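Local coordinates for single-stranded DNA-binding protein DdrB (Deinococcus radiodurans, PDB 4NOE) that binds single-stranded DNA and, as a DNA damage response protein, assists the accurate annealing of complementary strands, at residues F60-I65 with S131-R136. Residues are numbered along the deposited sequence; the frame is centred on the assembly and turned at random.
Sequences FDWSLI and SLAIFR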
# COMPACT_ATOMS: atom_id res chain seq x y z
N PHE E 60 -29.97 -23.49 -15.23
CA PHE E 60 -29.03 -22.69 -15.99
C PHE E 60 -28.08 -23.59 -16.80
O PHE E 60 -27.60 -24.61 -16.30
CB PHE E 60 -28.22 -21.80 -15.06
CG PHE E 60 -27.31 -20.86 -15.76
CD1 PHE E 60 -27.80 -19.73 -16.39
CD2 PHE E 60 -25.94 -21.11 -15.80
CE1 PHE E 60 -26.95 -18.86 -17.04
CE2 PHE E 60 -25.09 -20.25 -16.46
CZ PHE E 60 -25.59 -19.12 -17.08
N ASP E 61 -27.82 -23.22 -18.04
CA ASP E 61 -26.87 -23.99 -18.84
C ASP E 61 -25.48 -23.43 -18.60
O ASP E 61 -25.09 -22.42 -19.19
CB ASP E 61 -27.24 -23.93 -20.32
CG ASP E 61 -26.43 -24.90 -21.16
OD1 ASP E 61 -25.40 -25.43 -20.67
OD2 ASP E 61 -26.83 -25.14 -22.33
N TRP E 62 -24.73 -24.09 -17.73
CA TRP E 62 -23.41 -23.61 -17.35
C TRP E 62 -22.42 -23.66 -18.50
O TRP E 62 -21.40 -22.96 -18.47
CB TRP E 62 -22.89 -24.37 -16.11
CG TRP E 62 -23.65 -24.00 -14.84
CD1 TRP E 62 -24.68 -24.69 -14.29
CD2 TRP E 62 -23.44 -22.85 -14.01
NE1 TRP E 62 -25.12 -24.05 -13.15
CE2 TRP E 62 -24.38 -22.92 -12.96
CE3 TRP E 62 -22.55 -21.77 -14.05
CZ2 TRP E 62 -24.45 -21.95 -11.94
CZ3 TRP E 62 -22.62 -20.80 -13.04
CH2 TRP E 62 -23.56 -20.90 -12.00
N SER E 63 -22.71 -24.47 -19.52
CA SER E 63 -21.81 -24.54 -20.67
C SER E 63 -21.77 -23.21 -21.43
O SER E 63 -20.81 -22.94 -22.17
CB SER E 63 -22.19 -25.70 -21.62
OG SER E 63 -23.33 -25.36 -22.40
N LEU E 64 -22.79 -22.39 -21.25
CA LEU E 64 -22.80 -21.05 -21.85
C LEU E 64 -21.57 -20.26 -21.43
O LEU E 64 -21.02 -19.50 -22.23
CB LEU E 64 -24.09 -20.29 -21.52
CG LEU E 64 -25.34 -20.79 -22.26
CD1 LEU E 64 -26.63 -20.22 -21.65
CD2 LEU E 64 -25.26 -20.44 -23.74
N ILE E 65 -21.12 -20.44 -20.18
CA ILE E 65 -19.91 -19.73 -19.74
C ILE E 65 -18.72 -20.65 -19.55
O ILE E 65 -17.79 -20.33 -18.79
CB ILE E 65 -20.13 -18.91 -18.45
CG1 ILE E 65 -20.45 -19.82 -17.27
CG2 ILE E 65 -21.23 -17.87 -18.66
CD1 ILE E 65 -20.54 -19.08 -15.91
N SER E 131 -16.01 -14.26 -6.82
CA SER E 131 -17.34 -14.58 -7.36
C SER E 131 -17.34 -15.07 -8.79
O SER E 131 -16.67 -14.50 -9.67
CB SER E 131 -18.26 -13.35 -7.28
OG SER E 131 -18.29 -12.82 -5.97
N LEU E 132 -18.13 -16.11 -9.05
CA LEU E 132 -18.36 -16.54 -10.43
C LEU E 132 -19.66 -15.95 -10.96
O LEU E 132 -19.72 -15.41 -12.08
CB LEU E 132 -18.43 -18.07 -10.51
CG LEU E 132 -18.84 -18.61 -11.88
CD1 LEU E 132 -17.80 -18.29 -12.96
CD2 LEU E 132 -19.06 -20.12 -11.81
N ALA E 133 -20.72 -16.06 -10.15
CA ALA E 133 -22.07 -15.72 -10.62
C ALA E 133 -23.03 -15.50 -9.47
O ALA E 133 -22.90 -16.10 -8.39
CB ALA E 133 -22.62 -16.83 -11.58
N ILE E 134 -24.02 -14.64 -9.69
CA ILE E 134 -25.08 -14.51 -8.70
C ILE E 134 -26.45 -14.48 -9.36
O ILE E 134 -26.69 -13.69 -10.29
CB ILE E 134 -24.87 -13.28 -7.78
CG1 ILE E 134 -26.09 -13.08 -6.88
CG2 ILE E 134 -24.61 -12.03 -8.59
CD1 ILE E 134 -25.79 -12.24 -5.65
N PHE E 135 -27.33 -15.35 -8.92
CA PHE E 135 -28.67 -15.40 -9.49
C PHE E 135 -29.58 -14.60 -8.56
O PHE E 135 -29.69 -14.89 -7.35
CB PHE E 135 -29.12 -16.85 -9.69
CG PHE E 135 -28.26 -17.61 -10.68
CD1 PHE E 135 -27.01 -18.09 -10.31
CD2 PHE E 135 -28.69 -17.84 -11.97
CE1 PHE E 135 -26.21 -18.78 -11.21
CE2 PHE E 135 -27.90 -18.53 -12.88
CZ PHE E 135 -26.65 -19.00 -12.49
N ARG E 136 -30.19 -13.57 -9.11
CA ARG E 136 -30.85 -12.57 -8.29
C ARG E 136 -31.77 -11.66 -9.10
O ARG E 136 -31.33 -10.97 -10.03
CB ARG E 136 -29.80 -11.73 -7.56
CG ARG E 136 -30.35 -10.50 -6.85
CD ARG E 136 -29.24 -9.82 -6.08
NE ARG E 136 -28.23 -9.23 -6.96
CZ ARG E 136 -27.05 -8.78 -6.54
NH1 ARG E 136 -26.71 -8.89 -5.26
NH2 ARG E 136 -26.20 -8.26 -7.41
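Phe135, on strand 128-135, sets its ring against both Phe60 and Trp62 of the loop that precedes strand 68-71; the three form an aromatic cluster, buried near the centre of the chain, that ties loop to strand. Its rim meets one face of Phe60: with centroids 5.2 Å apart and planes at 75°, the pair is T-shaped, and Phe135 CE2 lies 3.7 Å from Phe60 CD1. On the other side of CZ, Phe135 CE1 approaches Trp62 CH2 to 3.5 Å, but obliquely, the planes inclined at 70°. Trp62 has CG anti to its carbonyl carbon (chi1 -70°), and from there the indole carries its six-membered ring to the strand. Phe60 CD2 stands 3.5 Å above the centre of that indole, evidence that the two loop aromatics brace each other while both touch Phe135. Farther along, Trp62 CZ3 packs on Leu132 CD2 at 3.8 Å, and Ala133 CB sits at the indole edge. Leu132 and Ala133 form a classic beta bulge opposite Tyr107, whose ring also meets Trp62 edge-to-face. Replacing Phe135 with an alanine would probably open a gap on the strand side of the Phe60-Trp62 pair. Every pairing across the contact is between buried carbon surfaces, which implies that apolar packing joins loop to sheet, probably with a small electrostatic contribution from the one edge-to-face pair.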